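Local coordinates for fibrillarin-like rRNA/tRNA 2'-O-methyltransferase (PDB 4DF3), which probably uses S-adenosylmethionine, which it binds, to methylate ribose 2'-hydroxyls of rRNA and tRNA at sites chosen by a guide RNA, at residues 134-139 with 164-169; 152-157 with 179-184; 157-162 with 198-203. The protein carries 2 engineered substitutions. One frame throughout, in Å; residues are numbered along the deposited sequence.

Contact 1 of 3, residues 134-139 with 164-169; sequences DARFPE and VVRNAR. With SAM (S-adenosylmethionine), chain C.
R166 and N167, neighbours on helix 160-171, each donate a side-chain N-H to a backbone carbonyl of loop 134-139. The loop follows strand 128-132 of the Rossmann-like methyltransferase fold. It opens with a type I beta turn from D134 to F137, and D134 also forms an Asx turn. N167 ND2 bonds A135 O at 2.9 Å. The acceptor lies within 1° of the amide plane, and the donor lies in the carbonyl plane. ND2 also bonds I163 O, while N167 OD1 is paired with Y141 OH, so both ends of the buried amide are held. R166 starts with CG anti to the backbone N (chi1 -166°) and bends at chi3. This brings NH1 to R136 O at 2.8 Å, on a lone pair, with the guanidinium tilted against the bond. The R166 chain crosses the P138 ring at about a right angle, with R166 CG 3.6 Å from P138 CG. P138 CB sits by N167 OD1.

On the cofactor side, R136 grips the D134 carboxylate side-on. Its NH2 meets OD2 at 2.7 Å in a salt bridge, and its NE meets OD1. D134 OD1 further accepts from R136 N at 2.8 Å and from the adenine amine, SAM N6, at 2.9 Å. With an alanine here, SAM N6 and the R136 guanidinium would probably both be left without their carboxylate, and the turn without its Asx bond. Next to it, A135 N points almost straight at SAM N1, 2.9 Å away with an angle of 175°.

Contact 2 of 3, residues 152-157 with 179-184; sequences YADVAQ and LMAIKA. With SAM (S-adenosylmethionine), chain C.
D154 sits between the A181 methyl and the amino end of the cofactor. Its CB lies 3.7 Å from SAM N. CG stands anti to the backbone N (chi1 -173°), which sets the carboxylate between A181 CB and SAM. At the tip the two oxygens part. OD1 takes a salt bridge from K61 NZ and a weak hydrogen bond from SAM N at 3.4 Å. OD2 rests 3.6 Å from A181 CB and is close to the SAM methyl carbon CE. OD2 also accepts from a water at 2.7 Å. That water donates to A181 O and accepts from A156 N, tying the loop after one strand to the next strand.

The two strands, 148-153 and 176-183, are parallel neighbours joined through helix 160-171. This is a beta-alpha-beta crossover of the Rossmann-like fold, and the cofactor sits at the end of the first strand. A153 bonds strand 176-183 through both its backbone N and its O: its N bonds L179 O at 2.8 Å, and its O accepts from A181 N at 3.0 Å. Y152 and L179 share one face of the sheet, A153 and M180 the other. Y152 CD1 touches L179 CB at 3.6 Å, and L179 CD1 lies at the ring edge, in its plane. SAM N is near that ring's edge too. A153 CB packs more loosely on M180 CG. Further along the loop, V155 lays CB and CG1 against the adenine. Q157 bends at chi2 and sends NE2 to SAM N7, 3.0 Å away with an angle of 165°.

Contact 3 of 3, residues 157-162 with 198-203; sequences QPEQAA and KREIKT. With SAM (S-adenosylmethionine), chain C.
E200 reaches out of the middle of one helix to accept directly from one N-H, A161 N, in the first turn of another, and to reach a second, A162 N, through a water. The residue at the N-cap position of that second helix, E159, has a left-handed backbone conformation. The E200 chain is bent at chi2 (-66°), which swings the carboxylate over the first turn of helix 160-171. OE1 accepts from A161 N at 2.7 Å, on its syn side but 28° out of the carboxylate plane. Q160 N is also near this oxygen, but at a poor angle and without a hydrogen bond. OE1 also accepts a hydrogen bond from a water 2.7 Å away. OE2 works through another water, which donates to it at 2.8 Å and accepts from A162 N. OE2 also lies 3.3 Å from E159 CA. The helix start would probably favour the charged form of E200.

Beside the carboxylate two methyls fill the interface. A161 CB lies 3.3 Å from E200 O. T203 puts CG2 on A161 CB at 3.7 Å and close to A162 N. Its OG1 turns back to its own helix and donates to R199 O at 2.9 Å, from above the carbonyl plane. T203 N reaches the same oxygen from the opposite face.

Q160 extends away from this cluster. Its OE1 accepts from V155 N and its NE2 bonds A181 O. Helices 160-171 and 195-206 thus meet over strand 176-183, with Q160 and E200 both touching M180, and E200 also reaching I182.

Overall arrangement
Contact 2 lies nearest the centre of the chain, and all its touching residues are buried. It pairs two strands through backbone bonds. Contacts 1 and 3 lie farther out and share helix 160-171, but with different chemistry. In contact 1 helix side chains donate to loop carbonyls, while in contact 3 a carboxylate accepts from one N-H of the first turn and reaches another through water. Contact 1 is mostly buried with an exposed arginine edge; contact 3 is partly buried. V164 packs on A153 and M180, joining contacts 1 and 2. The Q160 amide ties contact 3 to the strand ends of contact 2. Contacts 1 and 2 hold the adenine from different loops.

Contact 1 of 3, residues 134-139 with 164-169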
loop_
_atom_site.group_PDB
_atom_site.type_symbol
_atom_site.label_atom_id
_atom_site.label_comp_id
_atom_site.label_asym_id
_atom_site.label_seq_id
_atom_site.Cartn_x
_atom_site.Cartn_y
_atom_site.Cartn_z
ATOM N N ASP A 134 0.525 -17.085 -7.350
ATOM C CA ASP A 134 -0.368 -17.160 -6.273
ATOM C C ASP A 134 0.437 -16.922 -4.998
ATOM O O ASP A 134 1.380 -17.670 -4.699
ATOM C CB ASP A 134 -1.042 -18.530 -6.307
ATOM C CG ASP A 134 -2.120 -18.693 -5.309
ATOM O OD1 ASP A 134 -1.952 -18.231 -4.162
ATOM O OD2 ASP A 134 -3.139 -19.370 -5.634
ATOM N N ALA A 135 0.019 -15.920 -4.215
ATOM C CA ALA A 135 0.721 -15.566 -2.969
ATOM C C ALA A 135 0.719 -16.723 -1.954
ATOM O O ALA A 135 1.495 -16.726 -1.019
ATOM C CB ALA A 135 0.006 -14.294 -2.378
ATOM N N ARG A 136 -0.109 -17.760 -2.141
ATOM C CA ARG A 136 -0.078 -18.889 -1.192
ATOM C C ARG A 136 1.179 -19.728 -1.341
ATOM O O ARG A 136 1.481 -20.499 -0.417
ATOM C CB ARG A 136 -1.309 -19.802 -1.349
ATOM C CG ARG A 136 -2.573 -19.079 -0.857
ATOM C CD ARG A 136 -3.911 -19.853 -1.145
ATOM N NE ARG A 136 -4.107 -20.021 -2.578
ATOM C CZ ARG A 136 -4.944 -20.880 -3.163
ATOM N NH1 ARG A 136 -5.725 -21.691 -2.431
ATOM N NH2 ARG A 136 -4.999 -20.909 -4.485
ATOM N N PHE A 137 1.848 -19.603 -2.496
ATOM C CA PHE A 137 2.988 -20.514 -2.837
ATOM C C PHE A 137 4.262 -19.701 -3.072
ATOM O O PHE A 137 4.767 -19.623 -4.189
ATOM C CB PHE A 137 2.637 -21.424 -4.054
ATOM C CG PHE A 137 1.260 -22.021 -3.988
ATOM C CD1 PHE A 137 0.906 -22.934 -2.988
ATOM C CD2 PHE A 137 0.306 -21.695 -4.927
ATOM C CE1 PHE A 137 -0.409 -23.490 -2.922
ATOM C CE2 PHE A 137 -1.009 -22.233 -4.848
ATOM C CZ PHE A 137 -1.345 -23.164 -3.869
ATOM N N PRO A 138 4.788 -19.060 -2.024
ATOM C CA PRO A 138 5.923 -18.148 -2.278
ATOM C C PRO A 138 7.203 -18.910 -2.713
ATOM O O PRO A 138 8.142 -18.346 -3.271
ATOM C CB PRO A 138 6.131 -17.489 -0.914
ATOM C CG PRO A 138 5.456 -18.519 0.088
ATOM C CD PRO A 138 4.279 -18.978 -0.631
ATOM N N GLU A 139 7.229 -20.214 -2.445
ATOM C CA GLU A 139 8.387 -20.997 -2.928
ATOM C C GLU A 139 8.537 -20.933 -4.462
ATOM O O GLU A 139 9.676 -20.913 -4.974
ATOM C CB GLU A 139 8.338 -22.439 -2.390
ATOM C CG GLU A 139 9.430 -23.382 -3.057
ATOM C CD GLU A 139 8.977 -24.066 -4.334
ATOM O OE1 GLU A 139 7.774 -23.995 -4.709
ATOM O OE2 GLU A 139 9.812 -24.740 -4.985
ATOM N N VAL A 164 0.429 -14.165 4.664
ATOM C CA VAL A 164 1.429 -13.168 5.120
ATOM C C VAL A 164 2.597 -13.789 5.848
ATOM O O VAL A 164 3.778 -13.457 5.518
ATOM C CB VAL A 164 0.791 -12.061 5.957
ATOM C CG1 VAL A 164 1.844 -11.168 6.680
ATOM C CG2 VAL A 164 -0.161 -11.199 5.006
ATOM N N VAL A 165 2.301 -14.658 6.843
ATOM C CA VAL A 165 3.407 -15.228 7.642
ATOM C C VAL A 165 4.366 -16.027 6.773
ATOM O O VAL A 165 5.592 -15.975 6.942
ATOM C CB VAL A 165 2.810 -16.029 8.824
ATOM C CG1 VAL A 165 3.830 -16.933 9.461
ATOM C CG2 VAL A 165 2.215 -15.007 9.845
ATOM N N ARG A 166 3.794 -16.799 5.847
ATOM C CA ARG A 166 4.580 -17.671 4.946
ATOM C C ARG A 166 5.511 -16.853 4.072
ATOM O O ARG A 166 6.722 -17.150 3.937
ATOM C CB ARG A 166 3.615 -18.443 4.068
ATOM C CG ARG A 166 4.269 -19.636 3.317
ATOM C CD ARG A 166 3.210 -20.395 2.601
ATOM N NE ARG A 166 2.179 -20.893 3.535
ATOM C CZ ARG A 166 0.876 -20.842 3.298
ATOM N NH1 ARG A 166 0.398 -20.377 2.151
ATOM N NH2 ARG A 166 0.030 -21.316 4.213
ATOM N N ASN A 167 4.942 -15.817 3.430
ATOM C CA ASN A 167 5.789 -14.891 2.693
ATOM C C ASN A 167 6.834 -14.168 3.591
ATOM O O ASN A 167 7.970 -13.930 3.182
ATOM C CB ASN A 167 4.932 -13.895 1.954
ATOM C CG ASN A 167 4.369 -14.483 0.681
ATOM O OD1 ASN A 167 4.924 -14.249 -0.406
ATOM N ND2 ASN A 167 3.253 -15.265 0.793
ATOM N N ALA A 168 6.448 -13.753 4.778
ATOM C CA ALA A 168 7.406 -13.011 5.612
ATOM C C ALA A 168 8.582 -13.907 5.935
ATOM O O ALA A 168 9.718 -13.451 5.992
ATOM C CB ALA A 168 6.759 -12.513 6.950
ATOM N N ARG A 169 8.301 -15.181 6.254
ATOM C CA ARG A 169 9.432 -16.131 6.578
ATOM C C ARG A 169 10.460 -16.244 5.467
ATOM O O ARG A 169 11.686 -16.275 5.729
ATOM C CB ARG A 169 8.862 -17.522 6.954
ATOM C CG ARG A 169 8.372 -17.515 8.402
ATOM C CD ARG A 169 7.483 -18.679 8.842
ATOM N NE ARG A 169 7.220 -18.550 10.287
ATOM C CZ ARG A 169 6.283 -19.224 10.977
ATOM N NH1 ARG A 169 5.466 -20.094 10.371
ATOM N NH2 ARG A 169 6.154 -19.013 12.298
HETATM N N SAM C . -3.987 -3.739 -3.405
HETATM C CA SAM C . -4.809 -3.236 -4.544
HETATM C C SAM C . -4.854 -1.711 -4.420
HETATM O O SAM C . -4.821 -1.157 -3.301
HETATM O OXT SAM C . -4.918 -1.025 -5.436
HETATM C CB SAM C . -6.274 -3.793 -4.526
HETATM C CG SAM C . -6.141 -5.301 -4.409
HETATM S SD SAM C . -7.591 -6.273 -4.905
HETATM C CE SAM C . -8.450 -5.938 -3.346
HETATM C "C5'" SAM C . -7.015 -7.977 -4.565
HETATM C "C4'" SAM C . -6.208 -8.592 -5.712
HETATM O "O4'" SAM C . -5.476 -9.750 -5.312
HETATM C "C3'" SAM C . -6.992 -9.052 -6.932
HETATM O "O3'" SAM C . -6.432 -8.325 -8.031
HETATM C "C2'" SAM C . -6.865 -10.582 -6.994
HETATM O "O2'" SAM C . -6.783 -11.064 -8.317
HETATM C "C1'" SAM C . -5.550 -10.825 -6.266
HETATM N N9 SAM C . -5.485 -12.080 -5.492
HETATM C C8 SAM C . -6.468 -12.744 -4.749
HETATM N N7 SAM C . -5.901 -13.891 -4.208
HETATM C C5 SAM C . -4.619 -13.963 -4.592
HETATM C C6 SAM C . -3.615 -14.876 -4.314
HETATM N N6 SAM C . -3.783 -16.017 -3.539
HETATM N N1 SAM C . -2.407 -14.524 -4.899
HETATM C C2 SAM C . -2.092 -13.439 -5.698
HETATM N N3 SAM C . -3.114 -12.541 -5.952
HETATM C C4 SAM C . -4.331 -12.840 -5.423
#

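Contact 2 of 3, residues 152-157 with 179-184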
loop_
_atom_site.group_PDB
_atom_site.type_symbol
_atom_site.label_atom_id
_atom_site.label_comp_id
_atom_site.label_asym_id
_atom_site.label_seq_id
_atom_site.Cartn_x
_atom_site.Cartn_y
_atom_site.Cartn_z
ATOM N N TYR A 152 3.344 -5.719 2.056
ATOM C CA TYR A 152 2.054 -5.125 2.052
ATOM C C TYR A 152 1.100 -6.174 1.444
ATOM O O TYR A 152 1.386 -6.735 0.370
ATOM C CB TYR A 152 2.093 -3.899 1.119
ATOM C CG TYR A 152 0.756 -3.141 1.118
ATOM C CD1 TYR A 152 0.523 -2.089 2.009
ATOM C CD2 TYR A 152 -0.275 -3.496 0.195
ATOM C CE1 TYR A 152 -0.725 -1.402 1.979
ATOM C CE2 TYR A 152 -1.545 -2.798 0.168
ATOM C CZ TYR A 152 -1.721 -1.764 1.106
ATOM O OH TYR A 152 -2.894 -1.053 1.073
ATOM N N ALA A 153 -0.023 -6.421 2.119
ATOM C CA ALA A 153 -0.896 -7.553 1.716
ATOM C C ALA A 153 -2.309 -7.065 1.610
ATOM O O ALA A 153 -2.852 -6.541 2.576
ATOM C CB ALA A 153 -0.788 -8.731 2.698
ATOM N N ASP A 154 -2.909 -7.270 0.442
ATOM C CA ASP A 154 -4.320 -6.987 0.237
ATOM C C ASP A 154 -4.867 -7.976 -0.785
ATOM O O ASP A 154 -5.161 -7.584 -1.898
ATOM C CB ASP A 154 -4.501 -5.544 -0.261
ATOM C CG ASP A 154 -5.993 -5.116 -0.337
ATOM O OD1 ASP A 154 -6.263 -4.042 -0.925
ATOM O OD2 ASP A 154 -6.893 -5.878 0.128
ATOM N N VAL A 155 -4.919 -9.259 -0.443
ATOM C CA VAL A 155 -5.396 -10.254 -1.476
ATOM C C VAL A 155 -6.917 -10.558 -1.429
ATOM O O VAL A 155 -7.460 -11.266 -2.332
ATOM C CB VAL A 155 -4.614 -11.551 -1.479
ATOM C CG1 VAL A 155 -3.125 -11.266 -1.922
ATOM C CG2 VAL A 155 -4.719 -12.288 -0.096
ATOM N N ALA A 156 -7.586 -9.997 -0.428
ATOM C CA ALA A 156 -9.057 -10.159 -0.287
ATOM C C ALA A 156 -9.422 -11.652 -0.262
ATOM O O ALA A 156 -10.281 -12.118 -1.027
ATOM C CB ALA A 156 -9.815 -9.431 -1.427
ATOM N N GLN A 157 -8.725 -12.400 0.582
ATOM C CA GLN A 157 -8.957 -13.843 0.752
ATOM C C GLN A 157 -9.017 -14.082 2.253
ATOM O O GLN A 157 -8.312 -13.400 3.006
ATOM C CB GLN A 157 -7.816 -14.659 0.190
ATOM C CG GLN A 157 -7.593 -14.525 -1.318
ATOM C CD GLN A 157 -8.619 -15.304 -2.179
ATOM O OE1 GLN A 157 -9.664 -15.769 -1.687
ATOM N NE2 GLN A 157 -8.313 -15.444 -3.466
ATOM N N LEU A 179 2.122 -4.467 6.433
ATOM C CA LEU A 179 0.833 -3.793 6.421
ATOM C C LEU A 179 -0.126 -4.754 5.760
ATOM O O LEU A 179 0.122 -5.269 4.655
ATOM C CB LEU A 179 0.922 -2.518 5.582
ATOM C CG LEU A 179 1.722 -1.375 6.243
ATOM C CD1 LEU A 179 2.140 -0.358 5.115
ATOM C CD2 LEU A 179 0.858 -0.668 7.344
ATOM N N MET A 180 -1.224 -5.002 6.451
ATOM C CA MET A 180 -2.249 -6.001 5.962
ATOM C C MET A 180 -3.679 -5.373 6.007
ATOM O O MET A 180 -4.127 -4.895 7.051
ATOM C CB MET A 180 -2.232 -7.346 6.734
ATOM C CG MET A 180 -3.130 -8.383 6.016
ATOM S SD MET A 180 -3.079 -9.955 6.933
ATOM C CE MET A 180 -4.289 -9.788 8.208
ATOM N N ALA A 181 -4.316 -5.264 4.853
ATOM C CA ALA A 181 -5.740 -4.903 4.816
ATOM C C ALA A 181 -6.568 -6.132 5.198
ATOM O O ALA A 181 -6.500 -7.177 4.544
ATOM C CB ALA A 181 -6.117 -4.460 3.400
ATOM N N ILE A 182 -7.396 -5.985 6.223
ATOM C CA ILE A 182 -8.212 -7.068 6.747
ATOM C C ILE A 182 -9.710 -6.667 6.684
ATOM O O ILE A 182 -10.044 -5.511 6.988
ATOM C CB ILE A 182 -7.791 -7.380 8.242
ATOM C CG1 ILE A 182 -8.531 -8.623 8.752
ATOM C CG2 ILE A 182 -7.957 -6.221 9.177
ATOM C CD1 ILE A 182 -7.971 -9.088 10.158
ATOM N N LYS A 183 -10.576 -7.628 6.324
ATOM C CA LYS A 183 -12.019 -7.406 6.421
ATOM C C LYS A 183 -12.335 -7.199 7.867
ATOM O O LYS A 183 -11.972 -8.020 8.709
ATOM C CB LYS A 183 -12.746 -8.642 5.870
ATOM C CG LYS A 183 -14.070 -8.325 5.264
ATOM C CD LYS A 183 -13.879 -7.888 3.789
ATOM C CE LYS A 183 -15.185 -7.554 3.017
ATOM N NZ LYS A 183 -16.408 -8.355 3.340
ATOM N N ALA A 184 -12.981 -6.080 8.191
ATOM C CA ALA A 184 -13.265 -5.730 9.534
ATOM C C ALA A 184 -14.391 -4.692 9.573
ATOM O O ALA A 184 -14.496 -3.825 8.698
ATOM C CB ALA A 184 -11.994 -5.088 10.255
HETATM N N SAM C . -3.987 -3.739 -3.405
HETATM C CA SAM C . -4.809 -3.236 -4.544
HETATM C C SAM C . -4.854 -1.711 -4.420
HETATM O O SAM C . -4.821 -1.157 -3.301
HETATM O OXT SAM C . -4.918 -1.025 -5.436
HETATM C CB SAM C . -6.274 -3.793 -4.526
HETATM C CG SAM C . -6.141 -5.301 -4.409
HETATM S SD SAM C . -7.591 -6.273 -4.905
HETATM C CE SAM C . -8.450 -5.938 -3.346
HETATM C "C5'" SAM C . -7.015 -7.977 -4.565
HETATM C "C4'" SAM C . -6.208 -8.592 -5.712
HETATM O "O4'" SAM C . -5.476 -9.750 -5.312
HETATM C "C3'" SAM C . -6.992 -9.052 -6.932
HETATM O "O3'" SAM C . -6.432 -8.325 -8.031
HETATM C "C2'" SAM C . -6.865 -10.582 -6.994
HETATM O "O2'" SAM C . -6.783 -11.064 -8.317
HETATM C "C1'" SAM C . -5.550 -10.825 -6.266
HETATM N N9 SAM C . -5.485 -12.080 -5.492
HETATM C C8 SAM C . -6.468 -12.744 -4.749
HETATM N N7 SAM C . -5.901 -13.891 -4.208
HETATM C C5 SAM C . -4.619 -13.963 -4.592
HETATM C C6 SAM C . -3.615 -14.876 -4.314
HETATM N N6 SAM C . -3.783 -16.017 -3.539
HETATM N N1 SAM C . -2.407 -14.524 -4.899
HETATM C C2 SAM C . -2.092 -13.439 -5.698
HETATM N N3 SAM C . -3.114 -12.541 -5.952
HETATM C C4 SAM C . -4.331 -12.840 -5.423
HETATM O O HOH W 1 -7.410 -8.006 1.699
#

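Contact 3 of 3, residues 157-162 with 198-203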
loop_
_atom_site.group_PDB
_atom_site.type_symbol
_atom_site.label_atom_id
_atom_site.label_comp_id
_atom_site.label_asym_id
_atom_site.label_seq_id
_atom_site.Cartn_x
_atom_site.Cartn_y
_atom_site.Cartn_z
ATOM N N GLN A 157 -8.725 -12.400 0.582
ATOM C CA GLN A 157 -8.957 -13.843 0.752
ATOM C C GLN A 157 -9.017 -14.082 2.253
ATOM O O GLN A 157 -8.312 -13.400 3.006
ATOM C CB GLN A 157 -7.816 -14.659 0.190
ATOM C CG GLN A 157 -7.593 -14.525 -1.318
ATOM C CD GLN A 157 -8.619 -15.304 -2.179
ATOM O OE1 GLN A 157 -9.664 -15.769 -1.687
ATOM N NE2 GLN A 157 -8.313 -15.444 -3.466
ATOM N N PRO A 158 -9.900 -14.997 2.694
ATOM C CA PRO A 158 -9.895 -15.452 4.069
ATOM C C PRO A 158 -8.522 -15.988 4.353
ATOM O O PRO A 158 -7.827 -16.386 3.398
ATOM C CB PRO A 158 -10.841 -16.656 4.025
ATOM C CG PRO A 158 -11.824 -16.303 2.942
ATOM C CD PRO A 158 -10.955 -15.664 1.899
ATOM N N GLU A 159 -8.130 -15.962 5.623
ATOM C CA GLU A 159 -6.869 -16.571 6.073
ATOM C C GLU A 159 -5.664 -15.976 5.349
ATOM O O GLU A 159 -4.607 -16.637 5.069
ATOM C CB GLU A 159 -6.939 -18.111 6.008
ATOM C CG GLU A 159 -7.898 -18.693 7.121
ATOM C CD GLU A 159 -7.969 -20.214 7.115
ATOM O OE1 GLU A 159 -7.043 -20.877 6.612
ATOM O OE2 GLU A 159 -8.962 -20.773 7.632
ATOM N N GLN A 160 -5.765 -14.661 5.205
ATOM C CA GLN A 160 -4.672 -13.898 4.659
ATOM C C GLN A 160 -3.453 -13.889 5.589
ATOM O O GLN A 160 -2.285 -13.859 5.079
ATOM C CB GLN A 160 -5.169 -12.488 4.324
ATOM C CG GLN A 160 -4.099 -11.642 3.668
ATOM C CD GLN A 160 -4.641 -10.337 3.185
ATOM O OE1 GLN A 160 -4.256 -9.879 2.127
ATOM N NE2 GLN A 160 -5.596 -9.754 3.931
ATOM N N ALA A 161 -3.677 -13.958 6.925
ATOM C CA ALA A 161 -2.570 -13.854 7.847
ATOM C C ALA A 161 -1.577 -15.016 7.647
ATOM O O ALA A 161 -0.380 -14.782 7.707
ATOM C CB ALA A 161 -3.015 -13.732 9.288
ATOM N N ALA A 162 -2.079 -16.232 7.414
ATOM C CA ALA A 162 -1.200 -17.392 7.095
ATOM C C ALA A 162 -0.386 -17.153 5.831
ATOM O O ALA A 162 0.782 -17.508 5.806
ATOM C CB ALA A 162 -2.046 -18.706 6.955
ATOM N N LYS A 198 -10.058 -11.857 15.291
ATOM C CA LYS A 198 -9.137 -12.294 16.345
ATOM C C LYS A 198 -8.112 -13.374 15.927
ATOM O O LYS A 198 -6.926 -13.345 16.335
ATOM C CB LYS A 198 -9.942 -12.815 17.555
ATOM C CG LYS A 198 -9.456 -12.225 18.847
ATOM C CD LYS A 198 -10.124 -12.863 20.041
ATOM C CE LYS A 198 -11.641 -12.882 19.882
ATOM N NZ LYS A 198 -12.320 -13.064 21.212
ATOM N N ARG A 199 -8.573 -14.319 15.124
ATOM C CA ARG A 199 -7.769 -15.436 14.682
ATOM C C ARG A 199 -6.717 -14.979 13.670
ATOM O O ARG A 199 -5.572 -15.422 13.737
ATOM C CB ARG A 199 -8.684 -16.489 14.092
ATOM C CG ARG A 199 -8.031 -17.793 13.656
ATOM C CD ARG A 199 -8.754 -18.993 14.291
ATOM N NE ARG A 199 -10.193 -18.928 14.023
ATOM C CZ ARG A 199 -11.156 -19.253 14.888
ATOM N NH1 ARG A 199 -10.879 -19.647 16.121
ATOM N NH2 ARG A 199 -12.421 -19.153 14.511
ATOM N N GLU A 200 -7.089 -14.082 12.746
ATOM C CA GLU A 200 -6.064 -13.446 11.859
ATOM C C GLU A 200 -4.995 -12.816 12.691
ATOM O O GLU A 200 -3.827 -12.972 12.422
ATOM C CB GLU A 200 -6.682 -12.398 10.915
ATOM C CG GLU A 200 -7.559 -13.037 9.915
ATOM C CD GLU A 200 -6.767 -13.960 8.926
ATOM O OE1 GLU A 200 -6.136 -13.422 8.016
ATOM O OE2 GLU A 200 -6.797 -15.194 9.082
ATOM N N ILE A 201 -5.384 -12.047 13.709
ATOM C CA ILE A 201 -4.351 -11.323 14.473
ATOM C C ILE A 201 -3.470 -12.322 15.206
ATOM O O ILE A 201 -2.271 -12.105 15.350
ATOM C CB ILE A 201 -4.992 -10.348 15.505
ATOM C CG1 ILE A 201 -5.913 -9.336 14.800
ATOM C CG2 ILE A 201 -3.921 -9.706 16.478
ATOM C CD1 ILE A 201 -5.200 -8.172 14.140
ATOM N N LYS A 202 -4.074 -13.408 15.719
ATOM C CA LYS A 202 -3.292 -14.366 16.483
ATOM C C LYS A 202 -2.293 -15.079 15.559
ATOM O O LYS A 202 -1.176 -15.361 15.932
ATOM C CB LYS A 202 -4.216 -15.392 17.169
ATOM C CG LYS A 202 -3.453 -16.454 18.005
ATOM C CD LYS A 202 -4.477 -17.135 19.002
ATOM C CE LYS A 202 -3.878 -18.177 19.960
ATOM N NZ LYS A 202 -3.210 -19.288 19.248
ATOM N N THR A 203 -2.726 -15.337 14.336
ATOM C CA THR A 203 -1.858 -15.975 13.316
ATOM C C THR A 203 -0.638 -15.096 13.066
ATOM O O THR A 203 0.486 -15.584 12.987
ATOM C CB THR A 203 -2.699 -16.258 12.050
ATOM O OG1 THR A 203 -3.750 -17.169 12.397
ATOM C CG2 THR A 203 -1.881 -16.879 10.935
HETATM N N SAM C . -3.987 -3.739 -3.405
HETATM C CA SAM C . -4.809 -3.236 -4.544
HETATM C C SAM C . -4.854 -1.711 -4.420
HETATM O O SAM C . -4.821 -1.157 -3.301
HETATM O OXT SAM C . -4.918 -1.025 -5.436
HETATM C CB SAM C . -6.274 -3.793 -4.526
HETATM C CG SAM C . -6.141 -5.301 -4.409
HETATM S SD SAM C . -7.591 -6.273 -4.905
HETATM C CE SAM C . -8.450 -5.938 -3.346
HETATM C "C5'" SAM C . -7.015 -7.977 -4.565
HETATM C "C4'" SAM C . -6.208 -8.592 -5.712
HETATM O "O4'" SAM C . -5.476 -9.750 -5.312
HETATM C "C3'" SAM C . -6.992 -9.052 -6.932
HETATM O "O3'" SAM C . -6.432 -8.325 -8.031
HETATM C "C2'" SAM C . -6.865 -10.582 -6.994
HETATM O "O2'" SAM C . -6.783 -11.064 -8.317
HETATM C "C1'" SAM C . -5.550 -10.825 -6.266
HETATM N N9 SAM C . -5.485 -12.080 -5.492
HETATM C C8 SAM C . -6.468 -12.744 -4.749
HETATM N N7 SAM C . -5.901 -13.891 -4.208
HETATM C C5 SAM C . -4.619 -13.963 -4.592
HETATM C C6 SAM C . -3.615 -14.876 -4.314
HETATM N N6 SAM C . -3.783 -16.017 -3.539
HETATM N N1 SAM C . -2.407 -14.524 -4.899
HETATM C C2 SAM C . -2.092 -13.439 -5.698
HETATM N N3 SAM C . -3.114 -12.541 -5.952
HETATM C C4 SAM C . -4.331 -12.840 -5.423
HETATM O O HOH W 2 -7.130 -11.403 6.585
HETATM O O HOH W 3 -4.804 -16.975 8.309
#